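Local coordinates for protein HTH-type transcriptional repressor NemR (PDB 4YZE) that represses transcription of the nemRA-gloA operon by binding the NemR box, and takes part in the response to electrophiles and reactive chlorine species, at residues N83-I88 / N149-T153; A132-I136 / A162-Y166; Y92-L96 / L185-L189. The protein carries 5 engineered substitutions. One frame throughout, in Å; residues are numbered along the deposited sequence.

Contact 1 (N83-I88 / N149-T153); sequences NYRDRI and NHSLT. Engineered in segment 149-153: Ser-151 (natural residue Cys).
Asn-83 and Ser-151 meet where the capped start of helix 84-97 lies against the turn that ends helix 122-148. Ser-151 is an engineered residue, cysteine in the natural sequence. Its OG lies 3.4 Å from Asn-83 CB and near the plane of the Tyr-84 ring, at the edge. This hydroxyl donates to Asn-149 OD1 at 2.6 Å, with the donor tilted 33° from the carbonyl plane. Ser-151 N makes a second, weak bond to the same oxygen. The pair of bonds, mainly the hydroxyl one, probably helps keep the amide at the Tyr-84 ring edge, with Asn-149 ND2 3.2 Å from Tyr-84 CE2. Ring and amide planes are turned 41° apart.

Each side has its own helix-end motif. Asn-83 and Asp-86 form a capping box: Asp-86 N donates to Asn-83 OD1 at 2.9 Å, and Asn-83 N donates back to Asp-86 OD2. On the other side, His-150 has positive phi and is the C-prime residue of a Schellman motif.

Leu-152 supplies the apolar part. Its chi1 of 53° sends the branch toward the helix start, where CD2 packs 4.0 Å from Tyr-84 CB. The same methyl of Leu-152, CD2, is 4.1 Å from Ile-88 CD1. Arg-85 CB sits 4.0 Å from Leu-152 CB. Beyond CB the extended Arg-85 chain leads away, and its guanidinium bonds to the backbone oxygens of Lys-193 and Ile-196.

Contact 2 (A132-I136 / A162-Y166); sequences ARGVI and AQVLY
Helix segments 132-136 and 162-166 pass with their axes 9.8 Å apart, at 119° between their N-to-C directions. The backbones come nearest at Ile-136 and Ala-162, whose CA atoms are 5.6 Å apart. The small Ala-162 side chain is consistent with this close approach: its CB lies 3.4 Å from Ile-136 O.

The branches of Ile-136 part. CG2 goes to Ala-162 CB and to Gln-163 CG, the latter at 3.6 Å. CG1 and CD1 go to Tyr-166. CG1, beside the backbone N (chi1 -70°), lies 3.7 Å from Tyr-166 CB, and the two side chains cross at about a right angle. The phenol then runs back along helix 122-148 toward its N-terminal end. Val-135 CG1 is 3.8 Å from Tyr-166 CD1, and Ala-132 CB is 3.7 Å from Tyr-166 OH. No hydrogen bond joins the segments.

The Tyr-166 side chain is about 7 Å from that of Cys-108, which is central to the response to reactive chlorine species. Gln-163 NE2 donates a hydrogen bond to OE2 of Glu-183 of the second subunit, and Gln-175 of that subunit packs on Ala-132 and Tyr-166. In the same chain, Tyr-91 of helix 84-97 touches Val-135 and Tyr-166, while Tyr-69 and Leu-73 of helix 54-79 pack on Val-135.

Contact 3 (Y92-L96 / L185-L189); sequences YQQTL and LENAL
Thr-95 OG1 is held by two hydrogen bonds, one with Trp-169 NE1 of helix 158-179 and one with Tyr-91 O a turn earlier in its own helix. The side-chain rotation (chi1 -60°) keeps this hydroxyl beside the backbone N and swings the methyl across the contact. There Thr-95 CG2 lies 4.0 Å from Leu-185 CD2, and the two side chains cross at about a right angle.

The remaining contact is largely apolar. Leu-96 and Leu-185 slide past each other in opposite directions, with Leu-96 CG 4.0 Å from Leu-185 CB. Both methyls of Leu-96, CD1 and CD2, face Glu-186 CG, each 3.8 Å from it. Leu-96 CD1 also reaches Leu-189 CD1 at 4.1 Å.

Segments 92-96 and 185-189, of helices 84-97 and 183-195, run nearly antiparallel, at 170°, with axes 9.5 Å apart. They belong to the all-helical C-terminal domain of this TetR-family repressor. Helix 183-195 also faces the second subunit, where Asn-187 ND2 bonds to Gln-160 O of that copy. This is consistent with the dimer interface of the family, commonly built from helices near the C-terminal end.

At the other end, Tyr-92 meets Leu-189 through its CB, 3.9 Å from Leu-189 CG. Its ring passes obliquely by Ala-188, with Tyr-92 CD1 4.4 Å from Ala-188 CB. Beyond the ring, Tyr-92 OH is hydrogen-bonded to Leu-165 O, a backbone oxygen of helix 158-179.

Overall arrangement
After the DNA-binding region and helix 54-79, the chain enters helix 84-97, which serves two contacts. Its start closes a loop in contact 1 with the turn after helix 122-148. Its later part closes a longer loop in contact 3 with helix 183-195. Contact 2 joins helix 122-148 to helix 158-179 and closes the shortest loop. It is nested within the loop of contact 3. Contact 1 crosses both others along the chain. Its centre is about 17 Å from the centres of contacts 2 and 3. The centres of contacts 2 and 3 are about 15 Å apart, and these two touch. Contacts 2 and 3 join helix to helix, contact 1 helix start to loop; all lie in the C-terminal domain.

Contact 1 (N83-I88 / N149-T153)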
loop_
_atom_site.group_PDB
_atom_site.type_symbol
_atom_site.label_atom_id
_atom_site.label_comp_id
_atom_site.label_asym_id
_atom_site.label_seq_id
_atom_site.Cartn_x
_atom_site.Cartn_y
_atom_site.Cartn_z
ATOM N N ASN A 83 -28.576 -5.406 0.695
ATOM C CA ASN A 83 -28.503 -4.507 -0.456
ATOM C C ASN A 83 -27.072 -4.171 -0.867
ATOM O O ASN A 83 -26.102 -4.634 -0.239
ATOM C CB ASN A 83 -29.354 -3.234 -0.238
ATOM C CG ASN A 83 -28.882 -2.378 0.958
ATOM O OD1 ASN A 83 -27.712 -2.406 1.359
ATOM N ND2 ASN A 83 -29.805 -1.588 1.508
ATOM N N TYR A 84 -26.929 -3.370 -1.919
ATOM C CA TYR A 84 -25.590 -3.056 -2.413
ATOM C C TYR A 84 -24.736 -2.319 -1.394
ATOM O O TYR A 84 -23.524 -2.430 -1.428
ATOM C CB TYR A 84 -25.648 -2.284 -3.724
ATOM C CG TYR A 84 -26.221 -3.115 -4.832
ATOM C CD1 TYR A 84 -25.494 -4.156 -5.382
ATOM C CD2 TYR A 84 -27.508 -2.883 -5.308
ATOM C CE1 TYR A 84 -26.017 -4.937 -6.385
ATOM C CE2 TYR A 84 -28.037 -3.656 -6.314
ATOM C CZ TYR A 84 -27.292 -4.682 -6.846
ATOM O OH TYR A 84 -27.826 -5.452 -7.851
ATOM N N ARG A 85 -25.354 -1.559 -0.496
ATOM C CA ARG A 85 -24.559 -0.893 0.516
ATOM C C ARG A 85 -24.014 -1.946 1.490
ATOM O O ARG A 85 -22.818 -1.923 1.816
ATOM C CB ARG A 85 -25.349 0.192 1.247
ATOM C CG ARG A 85 -24.532 0.922 2.301
ATOM C CD ARG A 85 -25.249 2.116 2.878
ATOM N NE ARG A 85 -24.482 2.750 3.949
ATOM C CZ ARG A 85 -24.426 2.297 5.201
ATOM N NH1 ARG A 85 -25.083 1.196 5.554
ATOM N NH2 ARG A 85 -23.713 2.947 6.110
ATOM N N ASP A 86 -24.878 -2.868 1.929
ATOM C CA ASP A 86 -24.463 -3.948 2.824
ATOM C C ASP A 86 -23.318 -4.760 2.222
ATOM O O ASP A 86 -22.381 -5.169 2.920
ATOM C CB ASP A 86 -25.628 -4.894 3.108
ATOM C CG ASP A 86 -26.800 -4.205 3.786
ATOM O OD1 ASP A 86 -26.585 -3.211 4.522
ATOM O OD2 ASP A 86 -27.942 -4.681 3.591
ATOM N N ARG A 87 -23.403 -5.008 0.922
ATOM C CA ARG A 87 -22.405 -5.834 0.258
ATOM C C ARG A 87 -21.060 -5.124 0.175
ATOM O O ARG A 87 -20.019 -5.720 0.409
ATOM C CB ARG A 87 -22.901 -6.263 -1.120
ATOM C CG ARG A 87 -24.106 -7.190 -1.038
ATOM C CD ARG A 87 -24.736 -7.376 -2.404
ATOM N NE ARG A 87 -26.149 -7.726 -2.307
ATOM C CZ ARG A 87 -26.894 -8.131 -3.329
ATOM N NH1 ARG A 87 -26.360 -8.249 -4.539
ATOM N NH2 ARG A 87 -28.173 -8.426 -3.137
ATOM N N ILE A 88 -21.088 -3.837 -0.132
ATOM C CA ILE A 88 -19.864 -3.058 -0.126
ATOM C C ILE A 88 -19.212 -3.035 1.259
ATOM O O ILE A 88 -17.992 -3.236 1.368
ATOM C CB ILE A 88 -20.103 -1.653 -0.667
ATOM C CG1 ILE A 88 -20.320 -1.741 -2.174
ATOM C CG2 ILE A 88 -18.917 -0.747 -0.375
ATOM C CD1 ILE A 88 -20.852 -0.472 -2.792
ATOM N N ASN A 149 -31.001 1.453 -7.555
ATOM C CA ASN A 149 -32.106 0.977 -6.727
ATOM C C ASN A 149 -32.265 1.724 -5.399
ATOM O O ASN A 149 -33.021 1.284 -4.539
ATOM C CB ASN A 149 -32.052 -0.545 -6.520
ATOM C CG ASN A 149 -30.962 -0.984 -5.539
ATOM O OD1 ASN A 149 -30.274 -0.168 -4.915
ATOM N ND2 ASN A 149 -30.813 -2.295 -5.398
ATOM N N HIS A 150 -31.526 2.825 -5.233
ATOM C CA HIS A 150 -31.688 3.735 -4.087
ATOM C C HIS A 150 -31.247 3.117 -2.735
ATOM O O HIS A 150 -31.800 3.475 -1.691
ATOM C CB HIS A 150 -33.147 4.263 -4.025
ATOM C CG HIS A 150 -33.307 5.584 -3.330
ATOM N ND1 HIS A 150 -32.699 6.739 -3.771
ATOM C CD2 HIS A 150 -34.018 5.933 -2.232
ATOM C CE1 HIS A 150 -33.027 7.743 -2.974
ATOM N NE2 HIS A 150 -33.816 7.276 -2.025
ATOM N N SER A 151 -30.261 2.206 -2.774
ATOM C CA SER A 151 -29.644 1.597 -1.579
ATOM C C SER A 151 -28.610 2.485 -0.893
ATOM O O SER A 151 -28.271 2.265 0.272
ATOM C CB SER A 151 -28.855 0.323 -1.948
ATOM O OG SER A 151 -29.652 -0.711 -2.475
ATOM N N LEU A 152 -28.030 3.420 -1.636
ATOM C CA LEU A 152 -26.852 4.124 -1.143
ATOM C C LEU A 152 -26.622 5.400 -1.904
ATOM O O LEU A 152 -27.028 5.520 -3.052
ATOM C CB LEU A 152 -25.607 3.239 -1.262
ATOM C CG LEU A 152 -25.293 2.604 -2.623
ATOM C CD1 LEU A 152 -24.557 3.566 -3.553
ATOM C CD2 LEU A 152 -24.481 1.328 -2.450
ATOM N N THR A 153 -25.919 6.327 -1.271
ATOM C CA THR A 153 -25.617 7.602 -1.894
ATOM C C THR A 153 -24.159 7.938 -1.598
ATOM O O THR A 153 -23.614 7.484 -0.584
ATOM C CB THR A 153 -26.578 8.726 -1.392
ATOM O OG1 THR A 153 -26.497 9.862 -2.260
ATOM C CG2 THR A 153 -26.258 9.135 0.039
#

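Contact 2 (A132-I136 / A162-Y166)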
loop_
_atom_site.group_PDB
_atom_site.type_symbol
_atom_site.label_atom_id
_atom_site.label_comp_id
_atom_site.label_asym_id
_atom_site.label_seq_id
_atom_site.Cartn_x
_atom_site.Cartn_y
_atom_site.Cartn_z
ATOM N N ALA A 132 -6.099 -5.563 -10.267
ATOM C CA ALA A 132 -6.644 -4.381 -9.636
ATOM C C ALA A 132 -7.832 -3.784 -10.428
ATOM O O ALA A 132 -8.861 -3.432 -9.829
ATOM C CB ALA A 132 -5.560 -3.354 -9.461
ATOM N N ARG A 133 -7.685 -3.661 -11.751
ATOM C CA ARG A 133 -8.761 -3.104 -12.582
ATOM C C ARG A 133 -10.059 -3.895 -12.433
ATOM O O ARG A 133 -11.143 -3.302 -12.341
ATOM C CB ARG A 133 -8.348 -3.013 -14.059
ATOM C CG ARG A 133 -7.630 -1.713 -14.427
ATOM C CD ARG A 133 -7.658 -1.434 -15.962
ATOM N NE ARG A 133 -7.450 -2.662 -16.707
ATOM C CZ ARG A 133 -6.253 -3.208 -16.905
ATOM N NH1 ARG A 133 -5.161 -2.604 -16.442
ATOM N NH2 ARG A 133 -6.146 -4.349 -17.567
ATOM N N GLY A 134 -9.941 -5.224 -12.377
ATOM C CA GLY A 134 -11.077 -6.101 -12.142
ATOM C C GLY A 134 -11.790 -5.813 -10.822
ATOM O O GLY A 134 -13.025 -5.786 -10.771
ATOM N N VAL A 135 -11.037 -5.601 -9.745
ATOM C CA VAL A 135 -11.681 -5.358 -8.450
ATOM C C VAL A 135 -12.423 -4.026 -8.490
ATOM O O VAL A 135 -13.562 -3.911 -8.048
ATOM C CB VAL A 135 -10.672 -5.332 -7.284
ATOM C CG1 VAL A 135 -11.346 -4.870 -5.967
ATOM C CG2 VAL A 135 -9.993 -6.709 -7.094
ATOM N N ILE A 136 -11.748 -3.022 -9.027
ATOM C CA ILE A 136 -12.274 -1.684 -9.089
ATOM C C ILE A 136 -13.563 -1.670 -9.905
ATOM O O ILE A 136 -14.547 -1.050 -9.510
ATOM C CB ILE A 136 -11.237 -0.727 -9.694
ATOM C CG1 ILE A 136 -10.082 -0.534 -8.693
ATOM C CG2 ILE A 136 -11.889 0.600 -10.046
ATOM C CD1 ILE A 136 -8.826 0.100 -9.293
ATOM N N ALA A 162 -15.040 4.156 -6.783
ATOM C CA ALA A 162 -14.518 2.788 -6.661
ATOM C C ALA A 162 -12.995 2.753 -6.504
ATOM O O ALA A 162 -12.465 1.912 -5.788
ATOM C CB ALA A 162 -14.941 1.927 -7.851
ATOM N N GLN A 163 -12.300 3.666 -7.170
ATOM C CA GLN A 163 -10.843 3.657 -7.166
ATOM C C GLN A 163 -10.313 4.105 -5.816
ATOM O O GLN A 163 -9.312 3.587 -5.305
ATOM C CB GLN A 163 -10.323 4.555 -8.292
ATOM C CG GLN A 163 -10.575 3.939 -9.652
ATOM C CD GLN A 163 -10.271 4.863 -10.821
ATOM O OE1 GLN A 163 -10.290 4.431 -11.975
ATOM N NE2 GLN A 163 -9.990 6.131 -10.532
ATOM N N VAL A 164 -10.996 5.080 -5.240
ATOM C CA VAL A 164 -10.686 5.548 -3.896
ATOM C C VAL A 164 -10.879 4.428 -2.897
ATOM O O VAL A 164 -10.062 4.263 -2.009
ATOM C CB VAL A 164 -11.589 6.743 -3.505
ATOM C CG1 VAL A 164 -11.564 7.009 -1.980
ATOM C CG2 VAL A 164 -11.172 7.977 -4.284
ATOM N N LEU A 165 -11.972 3.679 -3.029
ATOM C CA LEU A 165 -12.253 2.572 -2.109
ATOM C C LEU A 165 -11.145 1.524 -2.187
ATOM O O LEU A 165 -10.719 0.952 -1.168
ATOM C CB LEU A 165 -13.592 1.914 -2.438
ATOM C CG LEU A 165 -14.904 2.657 -2.148
ATOM C CD1 LEU A 165 -16.083 1.817 -2.603
ATOM C CD2 LEU A 165 -15.055 2.989 -0.663
ATOM N N TYR A 166 -10.677 1.265 -3.400
ATOM C CA TYR A 166 -9.608 0.285 -3.590
ATOM C C TYR A 166 -8.308 0.840 -3.033
ATOM O O TYR A 166 -7.595 0.149 -2.310
ATOM C CB TYR A 166 -9.474 -0.098 -5.068
ATOM C CG TYR A 166 -8.395 -1.133 -5.292
ATOM C CD1 TYR A 166 -8.600 -2.460 -4.940
ATOM C CD2 TYR A 166 -7.165 -0.780 -5.819
ATOM C CE1 TYR A 166 -7.619 -3.417 -5.125
ATOM C CE2 TYR A 166 -6.161 -1.740 -6.016
ATOM C CZ TYR A 166 -6.399 -3.053 -5.665
ATOM O OH TYR A 166 -5.421 -4.012 -5.842
#

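Contact 3 (Y92-L96 / L185-L189)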
loop_
_atom_site.group_PDB
_atom_site.type_symbol
_atom_site.label_atom_id
_atom_site.label_comp_id
_atom_site.label_asym_id
_atom_site.label_seq_id
_atom_site.Cartn_x
_atom_site.Cartn_y
_atom_site.Cartn_z
ATOM N N TYR A 92 -15.184 -4.632 3.117
ATOM C CA TYR A 92 -14.252 -4.229 4.157
ATOM C C TYR A 92 -14.316 -5.121 5.393
ATOM O O TYR A 92 -13.296 -5.326 6.061
ATOM C CB TYR A 92 -14.439 -2.769 4.531
ATOM C CG TYR A 92 -14.000 -1.812 3.461
ATOM C CD1 TYR A 92 -12.688 -1.345 3.404
ATOM C CD2 TYR A 92 -14.900 -1.359 2.514
ATOM C CE1 TYR A 92 -12.287 -0.453 2.406
ATOM C CE2 TYR A 92 -14.511 -0.482 1.521
ATOM C CZ TYR A 92 -13.210 -0.023 1.478
ATOM O OH TYR A 92 -12.842 0.858 0.492
ATOM N N GLN A 93 -15.505 -5.629 5.724
ATOM C CA GLN A 93 -15.638 -6.455 6.929
ATOM C C GLN A 93 -14.912 -7.791 6.744
ATOM O O GLN A 93 -14.262 -8.286 7.664
ATOM C CB GLN A 93 -17.113 -6.663 7.300
ATOM C CG GLN A 93 -17.354 -7.519 8.542
ATOM C CD GLN A 93 -16.827 -6.893 9.824
ATOM O OE1 GLN A 93 -15.993 -7.479 10.522
ATOM N NE2 GLN A 93 -17.319 -5.702 10.146
ATOM N N GLN A 94 -15.011 -8.360 5.545
ATOM C CA GLN A 94 -14.277 -9.585 5.210
ATOM C C GLN A 94 -12.757 -9.373 5.280
ATOM O O GLN A 94 -12.021 -10.232 5.751
ATOM C CB GLN A 94 -14.646 -10.051 3.802
ATOM C CG GLN A 94 -15.107 -11.499 3.706
ATOM C CD GLN A 94 -16.577 -11.614 3.326
ATOM O OE1 GLN A 94 -17.434 -10.946 3.909
ATOM N NE2 GLN A 94 -16.872 -12.456 2.339
ATOM N N THR A 95 -12.306 -8.222 4.793
ATOM C CA THR A 95 -10.901 -7.864 4.857
ATOM C C THR A 95 -10.464 -7.863 6.309
ATOM O O THR A 95 -9.403 -8.412 6.645
ATOM C CB THR A 95 -10.651 -6.479 4.256
ATOM O OG1 THR A 95 -11.065 -6.470 2.887
ATOM C CG2 THR A 95 -9.175 -6.126 4.341
ATOM N N LEU A 96 -11.288 -7.266 7.172
ATOM C CA LEU A 96 -11.035 -7.297 8.622
ATOM C C LEU A 96 -10.913 -8.716 9.164
ATOM O O LEU A 96 -10.040 -9.000 9.994
ATOM C CB LEU A 96 -12.133 -6.562 9.382
ATOM C CG LEU A 96 -11.777 -5.293 10.145
ATOM C CD1 LEU A 96 -13.019 -4.671 10.773
ATOM C CD2 LEU A 96 -10.746 -5.579 11.212
ATOM N N LEU A 185 -7.756 -0.934 9.404
ATOM C CA LEU A 185 -8.882 -1.585 8.707
ATOM C C LEU A 185 -10.230 -1.184 9.342
ATOM O O LEU A 185 -11.167 -0.865 8.624
ATOM C CB LEU A 185 -8.718 -3.114 8.661
ATOM C CG LEU A 185 -7.400 -3.545 7.985
ATOM C CD1 LEU A 185 -7.037 -5.035 8.217
ATOM C CD2 LEU A 185 -7.475 -3.250 6.507
ATOM N N GLU A 186 -10.323 -1.193 10.678
ATOM C CA GLU A 186 -11.575 -0.810 11.340
ATOM C C GLU A 186 -11.823 0.643 11.012
ATOM O O GLU A 186 -12.948 1.048 10.777
ATOM C CB GLU A 186 -11.538 -1.006 12.871
ATOM C CG GLU A 186 -11.288 -2.436 13.305
ATOM C CD GLU A 186 -11.087 -2.584 14.822
ATOM O OE1 GLU A 186 -10.429 -1.716 15.445
ATOM O OE2 GLU A 186 -11.593 -3.578 15.389
ATOM N N ASN A 187 -10.764 1.436 10.965
ATOM C CA ASN A 187 -10.975 2.845 10.700
ATOM C C ASN A 187 -11.433 3.057 9.258
ATOM O O ASN A 187 -12.292 3.904 9.001
ATOM C CB ASN A 187 -9.733 3.679 11.021
ATOM C CG ASN A 187 -9.975 5.163 10.817
ATOM O OD1 ASN A 187 -10.873 5.745 11.427
ATOM N ND2 ASN A 187 -9.187 5.775 9.953
ATOM N N ALA A 188 -10.890 2.274 8.324
ATOM C CA ALA A 188 -11.341 2.363 6.934
ATOM C C ALA A 188 -12.815 1.978 6.810
ATOM O O ALA A 188 -13.568 2.657 6.123
ATOM C CB ALA A 188 -10.470 1.516 5.982
ATOM N N LEU A 189 -13.211 0.893 7.476
ATOM C CA LEU A 189 -14.593 0.420 7.457
ATOM C C LEU A 189 -15.512 1.513 7.979
ATOM O O LEU A 189 -16.550 1.779 7.377
ATOM C CB LEU A 189 -14.756 -0.827 8.338
ATOM C CG LEU A 189 -15.862 -1.862 8.086
ATOM C CD1 LEU A 189 -16.289 -2.571 9.371
ATOM C CD2 LEU A 189 -17.072 -1.305 7.380
#